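Long-range contacts in beta-galactosidase (Trichoderma reesei, PDB 3OG2), which probably hydrolyses terminal non-reducing beta-D-galactose residues of beta-D-galactosides, as a glycoprotein of glycoside hydrolase family 35: residues Leu714-Phe719 and Ile777-Val782; Leu728-Gln733 and Arg802-Tyr807; Ala721-Gln726 and Thr810-Ala815; Phe708-Leu713 and Gly838-Gly843. One frame throughout, in Å; residues are numbered along the deposited sequence.

Contact 1 (Leu714-Phe719 and Ile777-Val782); sequences LFRGRF and ILTVVV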
loop_
_atom_site.group_PDB
_atom_site.type_symbol
_atom_site.label_atom_id
_atom_site.label_comp_id
_atom_site.label_asym_id
_atom_site.label_seq_id
_atom_site.Cartn_x
_atom_site.Cartn_y
_atom_site.Cartn_z
ATOM N N LEU A 714 9.529 29.692 -3.538
ATOM C CA LEU A 714 10.532 30.738 -3.521
ATOM C C LEU A 714 9.880 32.068 -3.169
ATOM O O LEU A 714 8.769 32.338 -3.604
ATOM C CB LEU A 714 11.307 30.892 -4.819
ATOM C CG LEU A 714 12.281 29.762 -5.160
ATOM C CD1 LEU A 714 11.574 28.623 -5.848
ATOM C CD2 LEU A 714 13.423 30.304 -6.041
ATOM N N PHE A 715 10.613 32.868 -2.423
ATOM C CA PHE A 715 10.172 34.201 -2.044
ATOM C C PHE A 715 11.255 35.199 -2.400
ATOM O O PHE A 715 12.442 34.891 -2.244
ATOM C CB PHE A 715 9.932 34.320 -0.536
ATOM C CG PHE A 715 8.869 33.343 -0.064
ATOM C CD1 PHE A 715 9.178 31.998 0.214
ATOM C CD2 PHE A 715 7.567 33.769 0.063
ATOM C CE1 PHE A 715 8.147 31.127 0.551
ATOM C CE2 PHE A 715 6.508 32.947 0.445
ATOM C CZ PHE A 715 6.841 31.628 0.673
ATOM N N ARG A 716 10.858 36.377 -2.851
ATOM C CA ARG A 716 11.845 37.440 -3.153
ATOM C C ARG A 716 11.407 38.688 -2.390
ATOM O O ARG A 716 10.277 39.169 -2.602
ATOM C CB ARG A 716 11.913 37.722 -4.664
ATOM C CG ARG A 716 12.621 36.544 -5.331
ATOM C CD ARG A 716 12.663 36.681 -6.798
ATOM N NE ARG A 716 13.282 37.861 -7.369
ATOM C CZ ARG A 716 14.587 38.013 -7.549
ATOM N NH1 ARG A 716 15.426 37.073 -7.075
ATOM N NH2 ARG A 716 15.120 39.061 -8.170
ATOM N N GLY A 717 12.260 39.114 -1.480
ATOM C CA GLY A 717 11.944 40.249 -0.649
ATOM C C GLY A 717 12.842 41.444 -0.943
ATOM O O GLY A 717 14.081 41.348 -0.796
ATOM N N ARG A 718 12.244 42.563 -1.350
ATOM C CA ARG A 718 12.990 43.779 -1.645
ATOM C C ARG A 718 13.046 44.695 -0.419
ATOM O O ARG A 718 11.992 44.930 0.215
ATOM C CB ARG A 718 12.294 44.560 -2.752
ATOM C CG ARG A 718 12.574 44.041 -4.144
ATOM C CD ARG A 718 11.600 44.652 -5.132
ATOM N NE ARG A 718 11.913 44.416 -6.535
ATOM C CZ ARG A 718 11.756 43.283 -7.184
ATOM N NH1 ARG A 718 11.274 42.193 -6.551
ATOM N NH2 ARG A 718 12.079 43.205 -8.484
ATOM N N PHE A 719 14.210 45.243 -0.132
ATOM C CA PHE A 719 14.292 46.266 0.892
ATOM C C PHE A 719 15.336 47.305 0.485
ATOM O O PHE A 719 16.217 47.005 -0.359
ATOM C CB PHE A 719 14.662 45.677 2.270
ATOM C CG PHE A 719 16.068 45.100 2.399
ATOM C CD1 PHE A 719 16.288 43.734 2.133
ATOM C CD2 PHE A 719 17.142 45.899 2.805
ATOM C CE1 PHE A 719 17.593 43.238 2.292
ATOM C CE2 PHE A 719 18.418 45.410 2.930
ATOM C CZ PHE A 719 18.644 44.050 2.692
ATOM N N ILE A 777 17.729 42.469 -2.810
ATOM C CA ILE A 777 16.667 41.457 -2.927
ATOM C C ILE A 777 17.098 40.178 -2.207
ATOM O O ILE A 777 18.132 39.602 -2.577
ATOM C CB ILE A 777 16.309 41.139 -4.408
ATOM C CG1 ILE A 777 15.893 42.405 -5.129
ATOM C CG2 ILE A 777 15.227 40.082 -4.433
ATOM C CD1 ILE A 777 15.547 42.184 -6.611
ATOM N N LEU A 778 16.318 39.774 -1.237
ATOM C CA LEU A 778 16.519 38.474 -0.597
ATOM C C LEU A 778 15.803 37.427 -1.403
ATOM O O LEU A 778 14.638 37.572 -1.726
ATOM C CB LEU A 778 15.929 38.546 0.816
ATOM C CG LEU A 778 16.738 39.349 1.793
ATOM C CD1 LEU A 778 15.873 39.737 2.998
ATOM C CD2 LEU A 778 17.971 38.578 2.275
ATOM N N THR A 779 16.485 36.345 -1.735
ATOM C CA THR A 779 15.814 35.194 -2.343
ATOM C C THR A 779 15.837 34.085 -1.300
ATOM O O THR A 779 16.896 33.715 -0.808
ATOM C CB THR A 779 16.497 34.718 -3.653
ATOM O OG1 THR A 779 16.389 35.740 -4.647
ATOM C CG2 THR A 779 15.795 33.490 -4.205
ATOM N N VAL A 780 14.633 33.598 -0.952
ATOM C CA VAL A 780 14.496 32.599 0.096
ATOM C C VAL A 780 13.857 31.370 -0.558
ATOM O O VAL A 780 12.764 31.490 -1.123
ATOM C CB VAL A 780 13.583 33.119 1.226
ATOM C CG1 VAL A 780 13.416 32.049 2.320
ATOM C CG2 VAL A 780 14.161 34.395 1.767
ATOM N N VAL A 781 14.494 30.219 -0.542
ATOM C CA VAL A 781 13.957 28.992 -1.088
ATOM C C VAL A 781 13.489 28.169 0.106
ATOM O O VAL A 781 14.258 27.997 1.061
ATOM C CB VAL A 781 15.046 28.228 -1.870
ATOM C CG1 VAL A 781 14.436 26.947 -2.493
ATOM C CG2 VAL A 781 15.651 29.123 -2.950
ATOM N N VAL A 782 12.256 27.688 0.079
ATOM C CA VAL A 782 11.699 26.933 1.189
ATOM C C VAL A 782 11.121 25.637 0.603
ATOM O O VAL A 782 10.150 25.705 -0.149
ATOM C CB VAL A 782 10.578 27.694 1.944
ATOM C CG1 VAL A 782 10.081 26.841 3.111
ATOM C CG2 VAL A 782 11.098 29.058 2.416
#
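Ile777 packs against two guanidinium groups through two different branches. Its CG2 lies over the centre of the Arg716 plane, 3.8 Å from Arg716 CZ, while its CD1 sits over a face of the Arg718 group, 4.0 Å from Arg718 CZ. Arg718 runs alongside the isoleucine, but Arg716 passes across it, because its chain turns at chi3 (57°). That turn also leaves Arg716 NH1 2.9 Å from Thr779 OG1. Both arginines form salt bridges with OD2 of Asp677, and Arg716 NH1 also bonds to the carbonyl of Glu670. Were Arg716 a leucine, Asp677 would lose one of these two positive partners and the Glu670 carbonyl a donor, which would probably leave the acid less firmly placed. Further along this face, Leu714 and Val781 point the same way, with Leu714 CD2 4.0 Å from Val781 CG2. The other face is apolar. Phe715 CE1 meets Val782 CG2 at 4.1 Å, and the Phe719 ring, with CG set between backbone N and carbonyl carbon (chi1 67°), brings CE1 to 4.0 Å from Leu778 CD1. Paired backbone bonds join Phe715 to Val780 and Gly717 to Leu778 in regular antiparallel fashion. The two strands are inner members of a five-stranded antiparallel sheet: strand 820-824 flanks 713-720, and strand 740-744 flanks 775-782. Across the sandwich core, Phe719, Leu778, Val780 and Val782 rest on strand 726-733 of the facing sheet.

Contact 2 (Leu728-Gln733 and Arg802-Tyr807); sequences LFLSTQ and RGILDY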
loop_
_atom_site.group_PDB
_atom_site.type_symbol
_atom_site.label_atom_id
_atom_site.label_comp_id
_atom_site.label_asym_id
_atom_site.label_seq_id
_atom_site.Cartn_x
_atom_site.Cartn_y
_atom_site.Cartn_z
ATOM N N LEU A 728 18.711 40.081 10.088
ATOM C CA LEU A 728 17.513 39.442 9.570
ATOM C C LEU A 728 17.139 38.222 10.407
ATOM O O LEU A 728 17.968 37.343 10.673
ATOM C CB LEU A 728 17.819 38.956 8.135
ATOM C CG LEU A 728 16.701 38.141 7.489
ATOM C CD1 LEU A 728 15.484 39.035 7.271
ATOM C CD2 LEU A 728 17.267 37.563 6.182
ATOM N N PHE A 729 15.898 38.156 10.814
ATOM C CA PHE A 729 15.297 37.022 11.508
ATOM C C PHE A 729 14.344 36.443 10.502
ATOM O O PHE A 729 13.534 37.219 9.941
ATOM C CB PHE A 729 14.540 37.480 12.776
ATOM C CG PHE A 729 13.587 36.411 13.266
ATOM C CD1 PHE A 729 14.114 35.248 13.809
ATOM C CD2 PHE A 729 12.216 36.596 13.179
ATOM C CE1 PHE A 729 13.257 34.271 14.261
ATOM C CE2 PHE A 729 11.349 35.622 13.645
ATOM C CZ PHE A 729 11.883 34.468 14.203
ATOM N N LEU A 730 14.415 35.164 10.256
ATOM C CA LEU A 730 13.516 34.523 9.315
ATOM C C LEU A 730 13.001 33.194 9.837
ATOM O O LEU A 730 13.758 32.292 10.153
ATOM C CB LEU A 730 14.325 34.314 8.056
ATOM C CG LEU A 730 13.658 34.029 6.775
ATOM C CD1 LEU A 730 12.682 35.111 6.288
ATOM C CD2 LEU A 730 14.768 33.828 5.732
ATOM N N SER A 731 11.691 33.079 9.982
ATOM C CA SER A 731 11.044 31.869 10.451
ATOM C C SER A 731 10.386 31.189 9.273
ATOM O O SER A 731 9.465 31.772 8.659
ATOM C CB SER A 731 10.061 32.240 11.569
ATOM O OG SER A 731 9.414 31.080 12.067
ATOM N N THR A 732 10.913 30.026 8.901
ATOM C CA THR A 732 10.380 29.285 7.745
ATOM C C THR A 732 9.718 28.005 8.160
ATOM O O THR A 732 9.993 27.421 9.219
ATOM C CB THR A 732 11.488 29.022 6.687
ATOM O OG1 THR A 732 12.574 28.292 7.328
ATOM C CG2 THR A 732 12.029 30.303 6.082
ATOM N N GLN A 733 8.813 27.490 7.321
ATOM C CA GLN A 733 8.117 26.254 7.658
ATOM C C GLN A 733 7.882 25.499 6.368
ATOM O O GLN A 733 7.228 26.012 5.433
ATOM C CB GLN A 733 6.811 26.554 8.394
ATOM C CG GLN A 733 6.049 25.250 8.680
ATOM C CD GLN A 733 5.017 25.448 9.758
ATOM O OE1 GLN A 733 5.352 25.360 10.955
ATOM N NE2 GLN A 733 3.764 25.746 9.387
ATOM N N ARG A 802 2.949 26.712 4.533
ATOM C CA ARG A 802 4.308 26.493 4.002
ATOM C C ARG A 802 4.815 27.827 3.537
ATOM O O ARG A 802 4.075 28.561 2.822
ATOM C CB ARG A 802 4.305 25.517 2.833
ATOM C CG ARG A 802 3.680 24.173 3.262
ATOM C CD ARG A 802 4.641 23.434 4.177
ATOM N NE ARG A 802 4.203 22.127 4.653
ATOM C CZ ARG A 802 3.824 21.901 5.927
ATOM N NH1 ARG A 802 3.739 22.881 6.818
ATOM N NH2 ARG A 802 3.524 20.658 6.257
ATOM N N GLY A 803 6.059 28.189 3.886
ATOM C CA GLY A 803 6.613 29.449 3.442
ATOM C C GLY A 803 7.262 30.140 4.634
ATOM O O GLY A 803 8.031 29.527 5.401
ATOM N N ILE A 804 6.998 31.431 4.751
ATOM C CA ILE A 804 7.625 32.258 5.789
ATOM C C ILE A 804 6.558 32.588 6.812
ATOM O O ILE A 804 5.555 33.211 6.502
ATOM C CB ILE A 804 8.254 33.526 5.190
ATOM C CG1 ILE A 804 9.391 33.136 4.212
ATOM C CG2 ILE A 804 8.744 34.484 6.277
ATOM C CD1 ILE A 804 9.856 34.267 3.324
ATOM N N LEU A 805 6.785 32.129 8.052
ATOM C CA LEU A 805 5.840 32.386 9.147
ATOM C C LEU A 805 6.051 33.753 9.740
ATOM O O LEU A 805 5.094 34.327 10.293
ATOM C CB LEU A 805 6.101 31.352 10.276
ATOM C CG LEU A 805 5.877 29.910 9.879
ATOM C CD1 LEU A 805 6.124 29.010 11.087
ATOM C CD2 LEU A 805 4.471 29.736 9.347
ATOM N N ASP A 806 7.282 34.250 9.774
ATOM C CA ASP A 806 7.558 35.506 10.454
ATOM C C ASP A 806 8.920 35.957 9.986
ATOM O O ASP A 806 9.755 35.156 9.522
ATOM C CB ASP A 806 7.615 35.326 11.984
ATOM C CG ASP A 806 7.408 36.610 12.752
ATOM O OD1 ASP A 806 7.202 37.669 12.119
ATOM O OD2 ASP A 806 7.403 36.547 13.993
ATOM N N TYR A 807 9.198 37.238 10.101
ATOM C CA TYR A 807 10.516 37.785 9.834
ATOM C C TYR A 807 10.645 39.131 10.534
ATOM O O TYR A 807 9.671 39.767 10.872
ATOM C CB TYR A 807 10.748 37.966 8.327
ATOM C CG TYR A 807 9.874 38.990 7.659
ATOM C CD1 TYR A 807 10.243 40.353 7.557
ATOM C CD2 TYR A 807 8.655 38.620 7.103
ATOM C CE1 TYR A 807 9.453 41.305 6.960
ATOM C CE2 TYR A 807 7.839 39.554 6.478
ATOM C CZ TYR A 807 8.242 40.867 6.425
ATOM O OH TYR A 807 7.439 41.767 5.785
#
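Arg802 approaches Gln733 with its guanidinium nearly perpendicular to the amide (87°), Arg802 NH1 lying 3.8 Å from Gln733 CG. Arg802 NH2 is held by the carbonyl of Gly786 and by a salt bridge with Asp788, whereas Gln733 NE2 donates to the carbonyl of Pro801. Gly803 exchanges two backbone bonds with Gln733; its backbone angles would press any side chain onto the carbonyl oxygen of the residue before. Ile804 turns to the opposite face, where its CG2 touches Leu730 CD1 at 4.0 Å. At Leu805 and Asp806 the register slips by one in a classic beta bulge: Ser731 O takes a bond of 2.8 Å from Leu805 N and a weak one from Asp806 N. This strand forms one edge of a three-stranded antiparallel sheet, the second layer of a beta sandwich in a domain of the galactose-binding-like clan. Leu805 CD1 rests on Gln733 CB at 3.7 Å, with OE1 of the same glutamine equally near. Replacing Gln733 by alanine would probably leave the Pro801 carbonyl without this donor and open a gap between Leu805 and Arg802. Ser731 N in turn donates to the carbonyl O of Asp806, whose carboxylate OD2 stands at the edge of the Phe729 ring, 4.1 Å from CE2. Tyr807 sets CB 3.3 Å from Phe729 O; its chi1 of 66° carries the ring off to Trp821, where its OH and the indole NE1 are hydrogen-bonded.

Contact 3 (Ala721-Gln726 and Thr810-Ala815); sequences ARTARQ and TSSSGA
Direct hydrogen bonding across the contact centres on Thr723: Ser812 N donates to its OG1 at 2.9 Å and 163°, a nearly straight bond. That hydroxyl spends its own proton on Arg725 O, 2.7 Å from Thr723 OG1, which it approaches from above the carbonyl plane. With chi1 at 55°, OG1 stands between the backbone N and carbonyl carbon of Thr723, where it can link the loop to the turn. A water adds an indirect link, accepting from Arg725 N and lying 2.8 Å from Ser812 OG. The guanidinium of Arg725 points elsewhere, to a salt bridge with Asp768.

Other bonds shape each segment from within. Gln726 OE1 grips two successive amides, with Arg722 N at 2.7 Å and Thr723 N farther off, so the extended side chain braces the loop. Ser811 OG likewise accepts from Ser813 N and Ala815 N.

Van der Waals contacts complete the fit. Thr723 CG2 meets Ser811 CB at 3.7 Å, and Ala815 CB lies at the edge of the Arg722 guanidinium, 3.3 Å from NH1. A CA-H...O contact, from Gln726 CA to Thr810 O at 3.2 Å, joins the backbones.

Segment 721-726 is the link that carries the chain from strand 713-720 of one sheet to strand 726-733 of the other, a sheet-to-sheet connection of a beta sandwich; facing it, residues 811-814 form a type I turn combined with an ST turn at Ser811.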
loop_
_atom_site.group_PDB
_atom_site.type_symbol
_atom_site.label_atom_id
_atom_site.label_comp_id
_atom_site.label_asym_id
_atom_site.label_seq_id
_atom_site.Cartn_x
_atom_site.Cartn_y
_atom_site.Cartn_z
ATOM N N ALA A 721 18.498 49.386 1.973
ATOM C CA ALA A 721 19.354 49.359 3.145
ATOM C C ALA A 721 19.298 50.677 3.883
ATOM O O ALA A 721 19.467 51.748 3.266
ATOM C CB ALA A 721 20.795 49.002 2.759
ATOM N N ARG A 722 19.141 50.601 5.206
ATOM C CA ARG A 722 19.186 51.780 6.067
ATOM C C ARG A 722 20.525 51.956 6.731
ATOM O O ARG A 722 20.968 53.092 6.938
ATOM C CB ARG A 722 18.083 51.703 7.132
ATOM C CG ARG A 722 16.746 51.858 6.367
ATOM C CD ARG A 722 15.985 53.035 6.973
ATOM N NE ARG A 722 14.581 52.606 7.129
ATOM C CZ ARG A 722 14.095 52.449 8.354
ATOM N NH1 ARG A 722 14.920 52.703 9.362
ATOM N NH2 ARG A 722 12.851 52.065 8.551
ATOM N N THR A 723 21.174 50.866 7.094
ATOM C CA THR A 723 22.534 50.875 7.635
ATOM C C THR A 723 23.392 49.817 6.923
ATOM O O THR A 723 22.866 48.961 6.237
ATOM C CB THR A 723 22.536 50.630 9.147
ATOM O OG1 THR A 723 21.843 49.406 9.457
ATOM C CG2 THR A 723 21.770 51.748 9.862
ATOM N N ALA A 724 24.698 49.957 7.075
ATOM C CA ALA A 724 25.576 49.040 6.364
ATOM C C ALA A 724 25.454 47.611 6.878
ATOM O O ALA A 724 25.704 46.674 6.140
ATOM C CB ALA A 724 26.997 49.552 6.494
ATOM N N ARG A 725 25.090 47.455 8.147
ATOM C CA ARG A 725 24.845 46.124 8.664
ATOM C C ARG A 725 23.409 46.048 9.153
ATOM O O ARG A 725 22.971 46.970 9.867
ATOM C CB ARG A 725 25.803 45.837 9.839
ATOM C CG ARG A 725 25.616 44.429 10.383
ATOM C CD ARG A 725 26.709 44.075 11.386
ATOM N NE ARG A 725 27.988 43.769 10.700
ATOM C CZ ARG A 725 29.081 43.394 11.345
ATOM N NH1 ARG A 725 29.076 43.294 12.674
ATOM N NH2 ARG A 725 30.186 43.128 10.614
ATOM N N GLN A 726 22.691 44.973 8.770
ATOM C CA GLN A 726 21.312 44.763 9.193
ATOM C C GLN A 726 21.215 43.338 9.718
ATOM O O GLN A 726 22.049 42.516 9.347
ATOM C CB GLN A 726 20.366 45.049 8.027
ATOM C CG GLN A 726 20.499 46.558 7.698
ATOM C CD GLN A 726 19.444 47.111 6.806
ATOM O OE1 GLN A 726 19.282 48.316 6.675
ATOM N NE2 GLN A 726 18.653 46.227 6.183
ATOM N N THR A 810 16.188 44.454 10.804
ATOM C CA THR A 810 16.435 45.614 11.643
ATOM C C THR A 810 17.781 46.236 11.246
ATOM O O THR A 810 18.726 45.526 10.879
ATOM C CB THR A 810 16.428 45.267 13.153
ATOM O OG1 THR A 810 17.281 44.119 13.334
ATOM C CG2 THR A 810 15.053 44.896 13.697
ATOM N N SER A 811 17.806 47.572 11.329
ATOM C CA SER A 811 19.042 48.268 11.108
ATOM C C SER A 811 19.918 48.152 12.353
ATOM O O SER A 811 19.500 47.667 13.424
ATOM C CB SER A 811 18.798 49.760 10.822
ATOM O OG SER A 811 18.631 50.419 12.087
ATOM N N SER A 812 21.153 48.642 12.173
ATOM C CA SER A 812 22.094 48.508 13.309
ATOM C C SER A 812 21.721 49.449 14.430
ATOM O O SER A 812 22.382 49.387 15.465
ATOM C CB SER A 812 23.532 48.737 12.834
ATOM O OG SER A 812 23.678 49.986 12.188
ATOM N N SER A 813 20.731 50.301 14.274
ATOM C CA SER A 813 20.255 51.128 15.380
ATOM C C SER A 813 18.956 50.568 15.949
ATOM O O SER A 813 18.333 51.104 16.867
ATOM C CB SER A 813 20.036 52.567 14.890
ATOM O OG SER A 813 18.826 52.591 14.122
ATOM N N GLY A 814 18.513 49.452 15.388
ATOM C CA GLY A 814 17.290 48.823 15.852
ATOM C C GLY A 814 16.067 49.208 15.060
ATOM O O GLY A 814 14.969 48.702 15.343
ATOM N N ALA A 815 16.168 50.065 14.060
ATOM C CA ALA A 815 14.940 50.446 13.358
ATOM C C ALA A 815 14.413 49.283 12.542
ATOM O O ALA A 815 15.179 48.500 11.986
ATOM C CB ALA A 815 15.228 51.629 12.456
HETATM O O HOH W 1 25.844 49.572 10.420
#

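Contact 4 (Phe708-Leu713 and Gly838-Gly843); sequences FHAGTL and GPLNEG
Gly711 and Gly843 let the two backbones approach to 3.9 Å between their CA atoms. Both segments are irregular loop, and no hydrogen bond joins them; the polar link is a CA-H...O contact from Gly843 CA to Ala710 O, 3.5 Å long. Neither position has room for a side chain: a CB on Gly711 would fall on Gly843 CA, and one on Gly843 would strike Thr712 N. Gly711 also has a positive phi (66°), which favours glycine in its own right. The loop 708-713 leads into strand 713-720 of the beta sandwich, while 838-843 runs between strand 820-824 and helix 846-850, so the contact lies where the sandwich meets the rest of the enzyme. Leu840 O receives a bond from Asn332 ND2, within the sequence range of the TIM-barrel family, and the Leu840 side chain is about 10 Å from that of Ile119, which binds galactose in another structure of this protein. Among the side chains, Ala710 does most of the touching. Its methyl CB is 3.6 Å from Leu840 O and 3.8 Å from Glu842 O, and it also meets Leu840 CD2 at 3.9 Å. Leu840 holds CG anti to its carbonyl carbon (chi1 -54°), and it is the CD2 branch that reaches the alanine. Glu842 sends its carboxylate away to a salt bridge with Arg999, while Thr712 OG1 bonds to Asp783.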
loop_
_atom_site.group_PDB
_atom_site.type_symbol
_atom_site.label_atom_id
_atom_site.label_comp_id
_atom_site.label_asym_id
_atom_site.label_seq_id
_atom_site.Cartn_x
_atom_site.Cartn_y
_atom_site.Cartn_z
ATOM N N PHE A 708 -0.415 27.939 -4.161
ATOM C CA PHE A 708 0.752 27.091 -4.319
ATOM C C PHE A 708 0.749 26.027 -3.216
ATOM O O PHE A 708 1.009 26.399 -2.059
ATOM C CB PHE A 708 2.048 27.919 -4.250
ATOM C CG PHE A 708 2.083 28.986 -5.342
ATOM C CD1 PHE A 708 2.070 28.635 -6.684
ATOM C CD2 PHE A 708 2.146 30.326 -4.958
ATOM C CE1 PHE A 708 2.134 29.629 -7.635
ATOM C CE2 PHE A 708 2.168 31.334 -5.889
ATOM C CZ PHE A 708 2.165 30.958 -7.242
ATOM N N HIS A 709 0.508 24.780 -3.584
ATOM C CA HIS A 709 0.304 23.726 -2.581
ATOM C C HIS A 709 1.345 22.625 -2.626
ATOM O O HIS A 709 1.272 21.711 -1.779
ATOM C CB HIS A 709 -1.092 23.044 -2.806
ATOM C CG HIS A 709 -2.152 24.104 -2.887
ATOM N ND1 HIS A 709 -2.315 25.071 -1.887
ATOM C CD2 HIS A 709 -3.007 24.362 -3.910
ATOM C CE1 HIS A 709 -3.306 25.870 -2.303
ATOM N NE2 HIS A 709 -3.742 25.460 -3.503
ATOM N N ALA A 710 2.242 22.658 -3.594
ATOM C CA ALA A 710 3.077 21.506 -3.912
ATOM C C ALA A 710 4.559 21.925 -4.056
ATOM O O ALA A 710 4.905 22.866 -4.778
ATOM C CB ALA A 710 2.662 20.893 -5.248
ATOM N N GLY A 711 5.441 21.134 -3.459
ATOM C CA GLY A 711 6.868 21.273 -3.722
ATOM C C GLY A 711 7.469 22.566 -3.236
ATOM O O GLY A 711 6.987 23.267 -2.320
ATOM N N THR A 712 8.620 22.899 -3.866
ATOM C CA THR A 712 9.437 23.958 -3.330
ATOM C C THR A 712 8.837 25.334 -3.647
ATOM O O THR A 712 8.347 25.589 -4.746
ATOM C CB THR A 712 10.843 23.861 -3.996
ATOM O OG1 THR A 712 11.312 22.526 -3.923
ATOM C CG2 THR A 712 11.862 24.801 -3.345
ATOM N N LEU A 713 8.905 26.241 -2.674
ATOM C CA LEU A 713 8.480 27.623 -2.829
ATOM C C LEU A 713 9.679 28.563 -2.852
ATOM O O LEU A 713 10.719 28.273 -2.231
ATOM C CB LEU A 713 7.612 28.011 -1.615
ATOM C CG LEU A 713 6.363 27.166 -1.378
ATOM C CD1 LEU A 713 5.651 27.685 -0.123
ATOM C CD2 LEU A 713 5.455 27.188 -2.609
ATOM N N GLY A 838 -0.853 15.983 -13.247
ATOM C CA GLY A 838 -1.627 16.341 -12.077
ATOM C C GLY A 838 -1.078 17.530 -11.321
ATOM O O GLY A 838 -0.034 18.102 -11.649
ATOM N N PRO A 839 -1.834 17.915 -10.290
ATOM C CA PRO A 839 -1.626 19.205 -9.646
ATOM C C PRO A 839 -0.414 19.249 -8.708
ATOM O O PRO A 839 -0.075 20.361 -8.298
ATOM C CB PRO A 839 -2.920 19.419 -8.810
ATOM C CG PRO A 839 -3.461 18.015 -8.585
ATOM C CD PRO A 839 -3.078 17.221 -9.817
ATOM N N LEU A 840 0.177 18.130 -8.314
ATOM C CA LEU A 840 1.219 18.139 -7.272
ATOM C C LEU A 840 2.596 17.796 -7.847
ATOM O O LEU A 840 3.599 18.057 -7.176
ATOM C CB LEU A 840 0.882 17.144 -6.162
ATOM C CG LEU A 840 -0.515 17.350 -5.538
ATOM C CD1 LEU A 840 -0.712 16.374 -4.399
ATOM C CD2 LEU A 840 -0.675 18.796 -5.043
ATOM N N ASN A 841 2.661 17.282 -9.083
ATOM C CA ASN A 841 3.924 16.760 -9.604
ATOM C C ASN A 841 5.078 17.743 -9.584
ATOM O O ASN A 841 6.202 17.359 -9.242
ATOM C CB ASN A 841 3.645 16.215 -11.041
ATOM C CG ASN A 841 4.872 15.512 -11.625
ATOM O OD1 ASN A 841 5.314 14.504 -11.047
ATOM N ND2 ASN A 841 5.389 16.023 -12.731
ATOM N N GLU A 842 4.785 18.995 -9.988
ATOM C CA GLU A 842 5.806 20.025 -10.033
ATOM C C GLU A 842 5.812 20.936 -8.825
ATOM O O GLU A 842 4.730 21.371 -8.409
ATOM C CB GLU A 842 5.510 21.097 -11.084
ATOM C CG GLU A 842 5.426 20.548 -12.419
ATOM C CD GLU A 842 5.064 21.535 -13.529
ATOM O OE1 GLU A 842 4.960 22.802 -13.484
ATOM O OE2 GLU A 842 4.901 20.872 -14.577
ATOM N N GLY A 843 6.986 21.267 -8.343
ATOM C CA GLY A 843 7.110 22.386 -7.407
ATOM C C GLY A 843 7.497 23.668 -8.137
ATOM O O GLY A 843 7.291 23.786 -9.373
#

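How the contacts relate
From the N-terminal side, the chain passes through 708-713, 714-719, 721-726 and 728-733 before any partner arrives. Residues 777-782 then return to close contact 1 within the five-stranded sheet. Next, 802-807 close contact 2 in the three-stranded sheet, and 810-815 close contact 3 at the end of the sandwich. Contact 2 lies within the span of contact 3, and both cross contact 1, because the chain passes back and forth between the two sheets. Contact 4 encloses all three, tying the entry of the sandwich to its exit. Phe715 of contact 1 packs on Gly803 and Ile804 of contact 2, joining the layers; contacts 3 and 4 stay about 21 Å apart at their nearest atoms.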